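Side-chain contacts in reticulocyte-binding protein 2a (Plasmodium vivax, PDB 4Z8N), which probably binds a receptor on the surface of red blood cells during parasite invasion, here represented by its erythrocyte-binding domain: residues N29-I34 against S127-K132; E33-I38 against E50-S55; N57-S62 against T123-K128; Q64-S69 against Q116-S121. All blocks are in the same frame, centred on the assembly; numbering follows the deposited sequence.

Contact 1: residues N29-I34 against S127-K132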
loop_
_atom_site.group_PDB
_atom_site.type_symbol
_atom_site.label_atom_id
_atom_site.label_comp_id
_atom_site.label_asym_id
_atom_site.label_seq_id
_atom_site.Cartn_x
_atom_site.Cartn_y
_atom_site.Cartn_z
ATOM N N ASN A 29 -5.407 -9.916 -4.827
ATOM C CA ASN A 29 -5.454 -9.183 -6.078
ATOM C C ASN A 29 -5.055 -10.093 -7.234
ATOM O O ASN A 29 -5.656 -10.065 -8.306
ATOM C CB ASN A 29 -4.532 -7.965 -6.015
ATOM C CG ASN A 29 -4.940 -6.877 -6.983
ATOM O OD1 ASN A 29 -4.934 -7.075 -8.197
ATOM N ND2 ASN A 29 -5.284 -5.712 -6.450
ATOM N N TYR A 30 -4.034 -10.907 -6.992
ATOM C CA TYR A 30 -3.539 -11.853 -7.982
ATOM C C TYR A 30 -4.600 -12.892 -8.355
ATOM O O TYR A 30 -4.787 -13.205 -9.532
ATOM C CB TYR A 30 -2.274 -12.541 -7.457
ATOM C CG TYR A 30 -1.807 -13.714 -8.289
ATOM C CD1 TYR A 30 -1.105 -13.517 -9.470
ATOM C CD2 TYR A 30 -2.057 -15.020 -7.884
ATOM C CE1 TYR A 30 -0.674 -14.583 -10.231
ATOM C CE2 TYR A 30 -1.629 -16.097 -8.640
ATOM C CZ TYR A 30 -0.939 -15.870 -9.812
ATOM O OH TYR A 30 -0.508 -16.931 -10.569
ATOM N N PHE A 31 -5.300 -13.416 -7.353
ATOM C CA PHE A 31 -6.322 -14.430 -7.590
ATOM C C PHE A 31 -7.478 -13.869 -8.413
ATOM O O PHE A 31 -8.099 -14.588 -9.199
ATOM C CB PHE A 31 -6.838 -14.993 -6.263
ATOM C CG PHE A 31 -5.795 -15.731 -5.472
ATOM C CD1 PHE A 31 -4.790 -16.438 -6.113
ATOM C CD2 PHE A 31 -5.813 -15.709 -4.086
ATOM C CE1 PHE A 31 -3.825 -17.119 -5.388
ATOM C CE2 PHE A 31 -4.850 -16.386 -3.354
ATOM C CZ PHE A 31 -3.855 -17.092 -4.006
ATOM N N ALA A 32 -7.762 -12.582 -8.233
ATOM C CA ALA A 32 -8.801 -11.913 -9.005
ATOM C C ALA A 32 -8.372 -11.753 -10.460
ATOM O O ALA A 32 -9.192 -11.859 -11.370
ATOM C CB ALA A 32 -9.133 -10.555 -8.395
ATOM N N GLU A 33 -7.082 -11.506 -10.671
ATOM C CA GLU A 33 -6.537 -11.350 -12.018
ATOM C C GLU A 33 -6.587 -12.652 -12.806
ATOM O O GLU A 33 -6.952 -12.658 -13.982
ATOM C CB GLU A 33 -5.096 -10.836 -11.962
ATOM C CG GLU A 33 -4.985 -9.389 -11.523
ATOM C CD GLU A 33 -5.747 -8.450 -12.438
ATOM O OE1 GLU A 33 -5.713 -8.661 -13.670
ATOM O OE2 GLU A 33 -6.390 -7.511 -11.925
ATOM N N ILE A 34 -6.215 -13.751 -12.154
ATOM C CA ILE A 34 -6.255 -15.069 -12.779
ATOM C C ILE A 34 -7.676 -15.412 -13.217
ATOM O O ILE A 34 -7.883 -16.035 -14.262
ATOM C CB ILE A 34 -5.727 -16.161 -11.822
ATOM C CG1 ILE A 34 -4.234 -15.966 -11.567
ATOM C CG2 ILE A 34 -5.960 -17.552 -12.396
ATOM C CD1 ILE A 34 -3.385 -16.102 -12.812
ATOM N N SER A 127 -1.246 -19.425 -0.019
ATOM C CA SER A 127 -0.223 -20.264 -0.623
ATOM C C SER A 127 -0.814 -21.606 -1.047
ATOM O O SER A 127 -0.488 -22.130 -2.113
ATOM C CB SER A 127 0.938 -20.473 0.351
ATOM O OG SER A 127 1.949 -21.277 -0.229
ATOM N N LYS A 128 -1.692 -22.147 -0.209
ATOM C CA LYS A 128 -2.348 -23.421 -0.490
ATOM C C LYS A 128 -3.247 -23.331 -1.719
ATOM O O LYS A 128 -3.264 -24.239 -2.549
ATOM C CB LYS A 128 -3.161 -23.880 0.722
ATOM C CG LYS A 128 -2.350 -24.640 1.760
ATOM C CD LYS A 128 -3.064 -24.670 3.102
ATOM C CE LYS A 128 -2.091 -24.432 4.247
ATOM N NZ LYS A 128 -2.697 -23.609 5.332
ATOM N N PHE A 129 -3.991 -22.236 -1.837
ATOM C CA PHE A 129 -4.852 -22.032 -2.998
ATOM C C PHE A 129 -4.030 -21.791 -4.259
ATOM O O PHE A 129 -4.414 -22.221 -5.348
ATOM C CB PHE A 129 -5.812 -20.863 -2.774
ATOM C CG PHE A 129 -6.729 -20.605 -3.939
ATOM C CD1 PHE A 129 -7.841 -21.407 -4.153
ATOM C CD2 PHE A 129 -6.481 -19.562 -4.819
ATOM C CE1 PHE A 129 -8.687 -21.176 -5.224
ATOM C CE2 PHE A 129 -7.325 -19.325 -5.893
ATOM C CZ PHE A 129 -8.429 -20.131 -6.094
ATOM N N ASN A 130 -2.902 -21.103 -4.108
ATOM C CA ASN A 130 -2.009 -20.839 -5.230
ATOM C C ASN A 130 -1.473 -22.128 -5.842
ATOM O O ASN A 130 -1.354 -22.241 -7.061
ATOM C CB ASN A 130 -0.845 -19.948 -4.795
ATOM C CG ASN A 130 0.053 -19.556 -5.953
ATOM O OD1 ASN A 130 -0.360 -18.812 -6.845
ATOM N ND2 ASN A 130 1.286 -20.047 -5.945
ATOM N N GLU A 131 -1.151 -23.100 -4.992
ATOM C CA GLU A 131 -0.688 -24.396 -5.468
ATOM C C GLU A 131 -1.829 -25.126 -6.169
ATOM O O GLU A 131 -1.611 -25.870 -7.127
ATOM C CB GLU A 131 -0.134 -25.242 -4.315
ATOM C CG GLU A 131 0.353 -26.625 -4.742
ATOM C CD GLU A 131 1.336 -27.246 -3.761
ATOM O OE1 GLU A 131 0.883 -27.931 -2.820
ATOM O OE2 GLU A 131 2.560 -27.057 -3.932
ATOM N N LYS A 132 -3.047 -24.892 -5.696
ATOM C CA LYS A 132 -4.227 -25.527 -6.268
ATOM C C LYS A 132 -4.487 -25.014 -7.682
ATOM O O LYS A 132 -4.997 -25.745 -8.529
ATOM C CB LYS A 132 -5.449 -25.287 -5.378
ATOM C CG LYS A 132 -6.648 -26.157 -5.717
ATOM C CD LYS A 132 -7.660 -26.170 -4.581
ATOM C CE LYS A 132 -8.727 -27.229 -4.812
ATOM N NZ LYS A 132 -9.582 -27.432 -3.610
#
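Phe31 presents one ring face to the edge of Phe129, and the two rings form a T-shaped (edge-to-face) pair with centroids 4.8 Å apart and planes at 80°. Phe129 CD2 sits over the centre of the Phe31 ring, with Phe31 CE1 as its closest atom at 3.7 Å, while Phe129 CE2 leans toward Phe31 CD1 and CG. The two side chains run antiparallel as they overlap. CG of Phe129 lies anti to the backbone N (chi1 -180°), which carries the ring out toward helix 26-37. Asn130 comes in beside this pair: its OD1 meets the Phe31 ring at the edge, 4.1 Å from CE1, and approaches Tyr30 obliquely, with OD1 3.5 Å from Tyr30 CE2. No hydrogen bond crosses between 29-34 and 127-132, so the contact rests on ring packing and on the amide oxygen lodged beside the two rings. Within its own helix Tyr30 carries CG1 of Ile34 on one face. Helix 42-69 packs on both phenylalanines, through Tyr52 on Phe31 and through Ser55 and Val56 on Phe129; Phe254 and Ala257 of helix 246-297 pack on Tyr30. The axes of the two short segments lie 11.6 Å apart and nearly parallel, at 21°, a wide spacing bridged by large side chains in a mostly buried helix-helix packing of the alpha-helical erythrocyte-binding domain.

Contact 2: residues E33-I38 against E50-S55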
loop_
_atom_site.group_PDB
_atom_site.type_symbol
_atom_site.label_atom_id
_atom_site.label_comp_id
_atom_site.label_asym_id
_atom_site.label_seq_id
_atom_site.Cartn_x
_atom_site.Cartn_y
_atom_site.Cartn_z
ATOM N N GLU A 33 -7.082 -11.506 -10.671
ATOM C CA GLU A 33 -6.537 -11.350 -12.018
ATOM C C GLU A 33 -6.587 -12.652 -12.806
ATOM O O GLU A 33 -6.952 -12.658 -13.982
ATOM C CB GLU A 33 -5.096 -10.836 -11.962
ATOM C CG GLU A 33 -4.985 -9.389 -11.523
ATOM C CD GLU A 33 -5.747 -8.450 -12.438
ATOM O OE1 GLU A 33 -5.713 -8.661 -13.670
ATOM O OE2 GLU A 33 -6.390 -7.511 -11.925
ATOM N N ILE A 34 -6.215 -13.751 -12.154
ATOM C CA ILE A 34 -6.255 -15.069 -12.779
ATOM C C ILE A 34 -7.676 -15.412 -13.217
ATOM O O ILE A 34 -7.883 -16.035 -14.262
ATOM C CB ILE A 34 -5.727 -16.161 -11.822
ATOM C CG1 ILE A 34 -4.234 -15.966 -11.567
ATOM C CG2 ILE A 34 -5.960 -17.552 -12.396
ATOM C CD1 ILE A 34 -3.385 -16.102 -12.812
ATOM N N LYS A 35 -8.651 -14.970 -12.427
ATOM C CA LYS A 35 -10.054 -15.288 -12.671
ATOM C C LYS A 35 -10.511 -14.940 -14.086
ATOM O O LYS A 35 -11.168 -15.750 -14.735
ATOM C CB LYS A 35 -10.943 -14.577 -11.650
ATOM C CG LYS A 35 -12.424 -14.861 -11.822
ATOM C CD LYS A 35 -13.242 -14.216 -10.714
ATOM C CE LYS A 35 -13.429 -15.164 -9.544
ATOM N NZ LYS A 35 -14.634 -16.026 -9.723
ATOM N N TYR A 36 -10.163 -13.755 -14.577
ATOM C CA TYR A 36 -10.569 -13.395 -15.935
ATOM C C TYR A 36 -9.422 -13.543 -16.936
ATOM O O TYR A 36 -9.600 -13.326 -18.136
ATOM C CB TYR A 36 -11.144 -11.974 -15.976
ATOM C CG TYR A 36 -10.177 -10.860 -15.651
ATOM C CD1 TYR A 36 -9.453 -10.229 -16.655
ATOM C CD2 TYR A 36 -10.012 -10.414 -14.347
ATOM C CE1 TYR A 36 -8.578 -9.197 -16.368
ATOM C CE2 TYR A 36 -9.138 -9.384 -14.049
ATOM C CZ TYR A 36 -8.424 -8.779 -15.064
ATOM O OH TYR A 36 -7.554 -7.751 -14.777
ATOM N N TYR A 37 -8.254 -13.933 -16.439
ATOM C CA TYR A 37 -7.122 -14.244 -17.305
ATOM C C TYR A 37 -7.432 -15.473 -18.165
ATOM O O TYR A 37 -7.213 -15.465 -19.377
ATOM C CB TYR A 37 -5.858 -14.485 -16.471
ATOM C CG TYR A 37 -4.559 -14.390 -17.247
ATOM C CD1 TYR A 37 -4.209 -15.355 -18.188
ATOM C CD2 TYR A 37 -3.672 -13.341 -17.025
ATOM C CE1 TYR A 37 -3.026 -15.269 -18.896
ATOM C CE2 TYR A 37 -2.482 -13.251 -17.724
ATOM C CZ TYR A 37 -2.164 -14.219 -18.658
ATOM O OH TYR A 37 -0.983 -14.134 -19.359
ATOM N N ILE A 38 -7.948 -16.519 -17.526
ATOM C CA ILE A 38 -8.167 -17.809 -18.180
ATOM C C ILE A 38 -9.599 -17.996 -18.684
ATOM O O ILE A 38 -10.070 -19.127 -18.829
ATOM C CB ILE A 38 -7.834 -18.969 -17.225
ATOM C CG1 ILE A 38 -8.700 -18.883 -15.964
ATOM C CG2 ILE A 38 -6.360 -18.944 -16.860
ATOM C CD1 ILE A 38 -8.530 -20.053 -15.017
ATOM N N GLU A 50 -15.144 -22.192 -9.335
ATOM C CA GLU A 50 -15.650 -23.050 -8.273
ATOM C C GLU A 50 -14.688 -23.086 -7.090
ATOM O O GLU A 50 -15.104 -22.985 -5.936
ATOM C CB GLU A 50 -15.892 -24.465 -8.803
ATOM C CG GLU A 50 -16.498 -25.419 -7.789
ATOM C CD GLU A 50 -16.728 -26.805 -8.361
ATOM O OE1 GLU A 50 -15.747 -27.435 -8.810
ATOM O OE2 GLU A 50 -17.890 -27.266 -8.363
ATOM N N ALA A 51 -13.399 -23.227 -7.384
ATOM C CA ALA A 51 -12.373 -23.271 -6.348
ATOM C C ALA A 51 -12.198 -21.906 -5.681
ATOM O O ALA A 51 -11.954 -21.821 -4.476
ATOM C CB ALA A 51 -11.055 -23.749 -6.932
ATOM N N TYR A 52 -12.324 -20.846 -6.473
ATOM C CA TYR A 52 -12.243 -19.478 -5.968
ATOM C C TYR A 52 -13.339 -19.206 -4.942
ATOM O O TYR A 52 -13.089 -18.606 -3.896
ATOM C CB TYR A 52 -12.345 -18.477 -7.125
ATOM C CG TYR A 52 -12.098 -17.031 -6.743
ATOM C CD1 TYR A 52 -13.123 -16.235 -6.244
ATOM C CD2 TYR A 52 -10.840 -16.458 -6.900
ATOM C CE1 TYR A 52 -12.902 -14.914 -5.901
ATOM C CE2 TYR A 52 -10.609 -15.134 -6.561
ATOM C CZ TYR A 52 -11.644 -14.369 -6.062
ATOM O OH TYR A 52 -11.421 -13.054 -5.721
ATOM N N ASN A 53 -14.553 -19.650 -5.253
ATOM C CA ASN A 53 -15.698 -19.422 -4.381
ATOM C C ASN A 53 -15.575 -20.195 -3.069
ATOM O O ASN A 53 -15.998 -19.722 -2.015
ATOM C CB ASN A 53 -16.994 -19.804 -5.103
ATOM C CG ASN A 53 -18.218 -19.125 -4.512
ATOM O OD1 ASN A 53 -18.301 -18.898 -3.306
ATOM N ND2 ASN A 53 -19.177 -18.796 -5.370
ATOM N N GLN A 54 -14.985 -21.384 -3.135
ATOM C CA GLN A 54 -14.853 -22.228 -1.953
ATOM C C GLN A 54 -13.720 -21.775 -1.032
ATOM O O GLN A 54 -13.817 -21.903 0.189
ATOM C CB GLN A 54 -14.632 -23.687 -2.360
ATOM C CG GLN A 54 -14.563 -24.646 -1.181
ATOM C CD GLN A 54 -14.339 -26.085 -1.601
ATOM O OE1 GLN A 54 -13.344 -26.408 -2.251
ATOM N NE2 GLN A 54 -15.265 -26.962 -1.226
ATOM N N SER A 55 -12.651 -21.239 -1.613
ATOM C CA SER A 55 -11.448 -20.923 -0.844
ATOM C C SER A 55 -11.219 -19.426 -0.638
ATOM O O SER A 55 -11.067 -18.961 0.493
ATOM C CB SER A 55 -10.219 -21.531 -1.523
ATOM O OG SER A 55 -10.309 -22.943 -1.578
#
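Lys35 lays its CE over the centre of the Tyr52 ring, 3.5 Å from the centroid and 14° off the ring normal, a CH-pi contact on one face. The ammonium end stands farther out, with NZ 4.3 Å from the same ring centroid, making an off-centre cation-pi interaction. Lys35 leaves the helix extended and then bends at chi3 (-91°) and again at chi4, which folds CE and NZ across the ring instead of past it. NZ has a second partner, a salt bridge to Asp49, three residues before Tyr52 on the same helix, consistent with holding the ammonium on the side of helix 42-69. Tyr48 also touches Lys35, and Asn57 packs against Tyr52. The contact lies near the surface and joins the last turn of helix 26-37 to the early part of helix 42-69, with helix 119-136 packed against Ala51 and Ser55, and helix 246-297 against Ile34.

Contact 3: residues N57-S62 against T123-K128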
loop_
_atom_site.group_PDB
_atom_site.type_symbol
_atom_site.label_atom_id
_atom_site.label_comp_id
_atom_site.label_asym_id
_atom_site.label_seq_id
_atom_site.Cartn_x
_atom_site.Cartn_y
_atom_site.Cartn_z
ATOM N N ASN A 57 -13.133 -16.593 -1.356
ATOM C CA ASN A 57 -14.211 -15.775 -0.798
ATOM C C ASN A 57 -14.395 -15.912 0.721
ATOM O O ASN A 57 -14.565 -14.900 1.404
ATOM C CB ASN A 57 -15.532 -16.079 -1.513
ATOM C CG ASN A 57 -15.612 -15.437 -2.884
ATOM O OD1 ASN A 57 -15.035 -14.374 -3.119
ATOM N ND2 ASN A 57 -16.330 -16.079 -3.799
ATOM N N PRO A 58 -14.367 -17.147 1.263
ATOM C CA PRO A 58 -14.436 -17.219 2.728
ATOM C C PRO A 58 -13.200 -16.625 3.401
ATOM O O PRO A 58 -13.306 -16.064 4.493
ATOM C CB PRO A 58 -14.530 -18.723 3.006
ATOM C CG PRO A 58 -15.063 -19.310 1.750
ATOM C CD PRO A 58 -14.462 -18.487 0.655
ATOM N N LEU A 59 -12.045 -16.750 2.753
ATOM C CA LEU A 59 -10.808 -16.185 3.281
ATOM C C LEU A 59 -10.883 -14.663 3.337
ATOM O O LEU A 59 -10.516 -14.055 4.342
ATOM C CB LEU A 59 -9.607 -16.623 2.440
ATOM C CG LEU A 59 -8.259 -16.003 2.823
ATOM C CD1 LEU A 59 -7.891 -16.336 4.261
ATOM C CD2 LEU A 59 -7.165 -16.456 1.873
ATOM N N MET A 60 -11.364 -14.057 2.255
ATOM C CA MET A 60 -11.521 -12.606 2.193
ATOM C C MET A 60 -12.490 -12.116 3.267
ATOM O O MET A 60 -12.276 -11.070 3.881
ATOM C CB MET A 60 -12.008 -12.170 0.807
ATOM C CG MET A 60 -12.254 -10.675 0.688
ATOM S SD MET A 60 -10.744 -9.706 0.926
ATOM C CE MET A 60 -10.017 -9.765 -0.711
ATOM N N SER A 61 -13.552 -12.883 3.489
ATOM C CA SER A 61 -14.550 -12.535 4.491
ATOM C C SER A 61 -13.944 -12.541 5.892
ATOM O O SER A 61 -14.232 -11.662 6.703
ATOM C CB SER A 61 -15.737 -13.497 4.420
ATOM O OG SER A 61 -16.413 -13.375 3.179
ATOM N N SER A 62 -13.098 -13.528 6.166
ATOM C CA SER A 62 -12.440 -13.638 7.464
ATOM C C SER A 62 -11.471 -12.481 7.693
ATOM O O SER A 62 -11.377 -11.947 8.800
ATOM C CB SER A 62 -11.704 -14.973 7.581
ATOM O OG SER A 62 -12.610 -16.061 7.502
ATOM N N THR A 123 -1.509 -16.021 5.003
ATOM C CA THR A 123 -0.537 -16.264 3.939
ATOM C C THR A 123 -0.473 -17.743 3.555
ATOM O O THR A 123 -0.354 -18.084 2.376
ATOM C CB THR A 123 0.870 -15.788 4.356
ATOM O OG1 THR A 123 0.829 -14.391 4.667
ATOM C CG2 THR A 123 1.879 -16.027 3.241
ATOM N N ASP A 124 -0.554 -18.613 4.559
ATOM C CA ASP A 124 -0.511 -20.055 4.337
ATOM C C ASP A 124 -1.676 -20.528 3.475
ATOM O O ASP A 124 -1.497 -21.338 2.570
ATOM C CB ASP A 124 -0.512 -20.805 5.672
ATOM C CG ASP A 124 0.802 -20.671 6.419
ATOM O OD1 ASP A 124 1.703 -19.963 5.919
ATOM O OD2 ASP A 124 0.934 -21.271 7.509
ATOM N N ARG A 125 -2.867 -20.012 3.758
ATOM C CA ARG A 125 -4.058 -20.395 3.007
ATOM C C ARG A 125 -4.004 -19.888 1.573
ATOM O O ARG A 125 -4.446 -20.572 0.652
ATOM C CB ARG A 125 -5.317 -19.873 3.693
ATOM C CG ARG A 125 -5.562 -20.466 5.062
ATOM C CD ARG A 125 -6.784 -19.838 5.681
ATOM N NE ARG A 125 -7.988 -20.157 4.918
ATOM C CZ ARG A 125 -9.175 -19.603 5.135
ATOM N NH1 ARG A 125 -9.310 -18.686 6.078
ATOM N NH2 ARG A 125 -10.221 -19.952 4.400
ATOM N N MET A 126 -3.469 -18.684 1.392
ATOM C CA MET A 126 -3.287 -18.129 0.055
ATOM C C MET A 126 -2.282 -18.972 -0.718
ATOM O O MET A 126 -2.442 -19.210 -1.914
ATOM C CB MET A 126 -2.824 -16.672 0.127
ATOM C CG MET A 126 -3.800 -15.754 0.840
ATOM S SD MET A 126 -3.108 -14.125 1.204
ATOM C CE MET A 126 -4.301 -13.530 2.399
ATOM N N SER A 127 -1.246 -19.425 -0.019
ATOM C CA SER A 127 -0.223 -20.264 -0.623
ATOM C C SER A 127 -0.814 -21.606 -1.047
ATOM O O SER A 127 -0.488 -22.130 -2.113
ATOM C CB SER A 127 0.938 -20.473 0.351
ATOM O OG SER A 127 1.949 -21.277 -0.229
ATOM N N LYS A 128 -1.692 -22.147 -0.209
ATOM C CA LYS A 128 -2.348 -23.421 -0.490
ATOM C C LYS A 128 -3.247 -23.331 -1.719
ATOM O O LYS A 128 -3.264 -24.239 -2.549
ATOM C CB LYS A 128 -3.161 -23.880 0.722
ATOM C CG LYS A 128 -2.350 -24.640 1.760
ATOM C CD LYS A 128 -3.064 -24.670 3.102
ATOM C CE LYS A 128 -2.091 -24.432 4.247
ATOM N NZ LYS A 128 -2.697 -23.609 5.332
#
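The guanidinium of Arg125 takes Leu59 CD1 on one face, 3.2 Å above its plane and displaced toward the rim, where the methyl is 3.3 Å from NH1. Leu59 CB lies 3.9 Å from Arg125 NH2, so the leucine spans much of the flat group; Ser62 OG is at the guanidinium edge, a loose 4.5 Å from NH1. The arginine chain bends at chi3 (65°), which turns its head alongside the leucine, the two side chains overlapping lengthwise with opposite directions. The axes of 57-62 and 123-128 come within 11.1 Å of each other and run antiparallel, at 165°, where helices 42-69 and 119-136 pack side by side in the alpha-helical Rh5-type domain. On the inner side Leu59 CD2 rests 3.6 Å from Met126 CG, the methionine chain passing across the leucine. Met28 of helix 26-37 touches Leu59, while Tyr25, Gln27 and Ile63 touch Met126, so this half is buried and the arginine half belongs to the surface. Ser62 OG is tied back to its own helix by a hydrogen bond to Pro58 O, which also accepts the Ser62 N-H; the two donors reach that oxygen from opposite faces of the carbonyl plane.

Contact 4: residues Q64-S69 against Q116-S121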
loop_
_atom_site.group_PDB
_atom_site.type_symbol
_atom_site.label_atom_id
_atom_site.label_comp_id
_atom_site.label_asym_id
_atom_site.label_seq_id
_atom_site.Cartn_x
_atom_site.Cartn_y
_atom_site.Cartn_z
ATOM N N GLN A 64 -11.671 -9.492 6.131
ATOM C CA GLN A 64 -12.492 -8.290 6.195
ATOM C C GLN A 64 -13.117 -8.114 7.576
ATOM O O GLN A 64 -13.181 -7.001 8.099
ATOM C CB GLN A 64 -13.581 -8.337 5.122
ATOM C CG GLN A 64 -14.093 -6.973 4.701
ATOM C CD GLN A 64 -14.212 -6.841 3.196
ATOM O OE1 GLN A 64 -14.337 -7.837 2.482
ATOM N NE2 GLN A 64 -14.171 -5.607 2.705
ATOM N N ASN A 65 -13.573 -9.217 8.163
ATOM C CA ASN A 65 -14.143 -9.185 9.505
ATOM C C ASN A 65 -13.104 -8.794 10.546
ATOM O O ASN A 65 -13.399 -8.049 11.482
ATOM C CB ASN A 65 -14.756 -10.541 9.867
ATOM C CG ASN A 65 -15.971 -10.873 9.025
ATOM O OD1 ASN A 65 -16.666 -9.981 8.538
ATOM N ND2 ASN A 65 -16.234 -12.162 8.847
ATOM N N GLN A 66 -11.885 -9.299 10.378
ATOM C CA GLN A 66 -10.793 -8.955 11.278
ATOM C C GLN A 66 -10.482 -7.461 11.206
ATOM O O GLN A 66 -10.329 -6.804 12.236
ATOM C CB GLN A 66 -9.542 -9.771 10.951
ATOM C CG GLN A 66 -8.340 -9.410 11.808
ATOM C CD GLN A 66 -7.150 -10.314 11.558
ATOM O OE1 GLN A 66 -7.298 -11.527 11.416
ATOM N NE2 GLN A 66 -5.962 -9.724 11.504
ATOM N N ILE A 67 -10.398 -6.932 9.988
ATOM C CA ILE A 67 -10.144 -5.511 9.781
ATOM C C ILE A 67 -11.263 -4.672 10.392
ATOM O O ILE A 67 -11.015 -3.607 10.959
ATOM C CB ILE A 67 -10.004 -5.166 8.283
ATOM C CG1 ILE A 67 -8.879 -5.981 7.647
ATOM C CG2 ILE A 67 -9.723 -3.681 8.096
ATOM C CD1 ILE A 67 -7.507 -5.642 8.181
ATOM N N ASN A 68 -12.493 -5.167 10.285
ATOM C CA ASN A 68 -13.645 -4.485 10.864
ATOM C C ASN A 68 -13.576 -4.424 12.387
ATOM O O ASN A 68 -14.080 -3.485 13.000
ATOM C CB ASN A 68 -14.947 -5.166 10.434
ATOM C CG ASN A 68 -15.245 -4.977 8.961
ATOM O OD1 ASN A 68 -14.691 -4.086 8.315
ATOM N ND2 ASN A 68 -16.130 -5.810 8.423
ATOM N N SER A 69 -12.952 -5.429 12.992
ATOM C CA SER A 69 -12.822 -5.479 14.444
ATOM C C SER A 69 -11.735 -4.527 14.935
ATOM O O SER A 69 -11.632 -4.256 16.133
ATOM C CB SER A 69 -12.517 -6.906 14.908
ATOM O OG SER A 69 -11.244 -7.329 14.447
ATOM N N GLN A 116 -2.235 -6.912 11.565
ATOM C CA GLN A 116 -1.305 -7.959 11.153
ATOM C C GLN A 116 -1.549 -9.291 11.859
ATOM O O GLN A 116 -0.793 -10.241 11.664
ATOM C CB GLN A 116 0.139 -7.517 11.398
ATOM C CG GLN A 116 0.688 -6.549 10.368
ATOM C CD GLN A 116 2.151 -6.239 10.602
ATOM O OE1 GLN A 116 2.677 -6.466 11.693
ATOM N NE2 GLN A 116 2.823 -5.729 9.576
ATOM N N ALA A 117 -2.589 -9.361 12.684
ATOM C CA ALA A 117 -2.917 -10.606 13.373
ATOM C C ALA A 117 -3.288 -11.684 12.357
ATOM O O ALA A 117 -3.904 -11.390 11.330
ATOM C CB ALA A 117 -4.050 -10.389 14.364
ATOM N N ASN A 118 -2.881 -12.920 12.640
ATOM C CA ASN A 118 -3.157 -14.070 11.775
ATOM C C ASN A 118 -2.546 -13.948 10.378
ATOM O O ASN A 118 -2.940 -14.671 9.462
ATOM C CB ASN A 118 -4.667 -14.288 11.650
ATOM C CG ASN A 118 -5.357 -14.357 12.993
ATOM O OD1 ASN A 118 -4.962 -15.129 13.869
ATOM N ND2 ASN A 118 -6.391 -13.541 13.169
ATOM N N MET A 119 -1.588 -13.037 10.227
ATOM C CA MET A 119 -0.924 -12.782 8.946
ATOM C C MET A 119 -0.364 -14.061 8.345
ATOM O O MET A 119 -0.436 -14.296 7.139
ATOM C CB MET A 119 0.193 -11.750 9.134
ATOM C CG MET A 119 1.402 -11.925 8.227
ATOM S SD MET A 119 2.701 -10.722 8.579
ATOM C CE MET A 119 2.787 -10.815 10.367
ATOM N N GLU A 120 0.171 -14.893 9.224
ATOM C CA GLU A 120 0.844 -16.122 8.855
ATOM C C GLU A 120 -0.128 -17.196 8.399
ATOM O O GLU A 120 0.116 -17.898 7.412
ATOM C CB GLU A 120 1.643 -16.619 10.045
ATOM C CG GLU A 120 2.521 -17.780 9.754
ATOM C CD GLU A 120 3.470 -18.041 10.898
ATOM O OE1 GLU A 120 3.051 -18.625 11.920
ATOM O OE2 GLU A 120 4.636 -17.610 10.789
ATOM N N SER A 121 -1.221 -17.329 9.143
ATOM C CA SER A 121 -2.285 -18.257 8.800
ATOM C C SER A 121 -2.941 -17.845 7.485
ATOM O O SER A 121 -3.268 -18.691 6.653
ATOM C CB SER A 121 -3.322 -18.317 9.921
ATOM O OG SER A 121 -2.733 -18.754 11.133
#
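Gln66 stretches straight out of its helix, CG anti to the backbone N (chi1 177°) and the chain extended beyond it, and carries its amide to the turn before helix 119-136, where Asn118 swings its own amide inward with CG anti to the carbonyl carbon (chi1 -52°). Both ends of the glutamine amide are used. Its NE2 donates to Ala117 O at 2.7 Å along a nearly straight N-H line, while its OE1 accepts from Asn118 ND2 at 2.8 Å, equally straight. Each acceptor lies close to the plane of the donating amide, yet each donor stands well above the plane of the carbonyl it meets, and the two side-chain amides are turned 71° apart. Tyr122 OH also bonds to Gln66 OE1. Cys114 O is a second acceptor for NE2, and these two backbone carbonyls fix which way round the amide lies. Residues 116-119 form a type II beta turn; Asn118 holds the N-cap position, but its side chain makes no capping bond and goes to Gln66 instead. A glutamine from helix 42-69 thus clasps the turn between helices 94-115 and 119-136, near the Cys70-Cys114 disulfide and beside Glu120, an observed calcium ligand of this protein, though this chain has no calcium bound there.

Overall arrangement
From the N terminus, helix 26-37 is held first by contact 2, which closes the short loop into helix 42-69. Contacts 3 and 4 then follow along helix 42-69, both pairing it with helix 119-136; contact 4 lies within the longer loop of contact 3, as expected for an antiparallel pair. Contact 1 closes the longest loop, from helix 26-37 to helix 119-136, and encloses both. Contacts 1 and 2 share Glu33 and Ile34, Asn53 O of contact 2 packs against Pro58 CD of contact 3, and Phe31 CZ touches Met126 O of contact 3. Contacts 1 to 3 therefore join three helices into one packed unit, with contact 4 about 19 Å from contact 1, between centres.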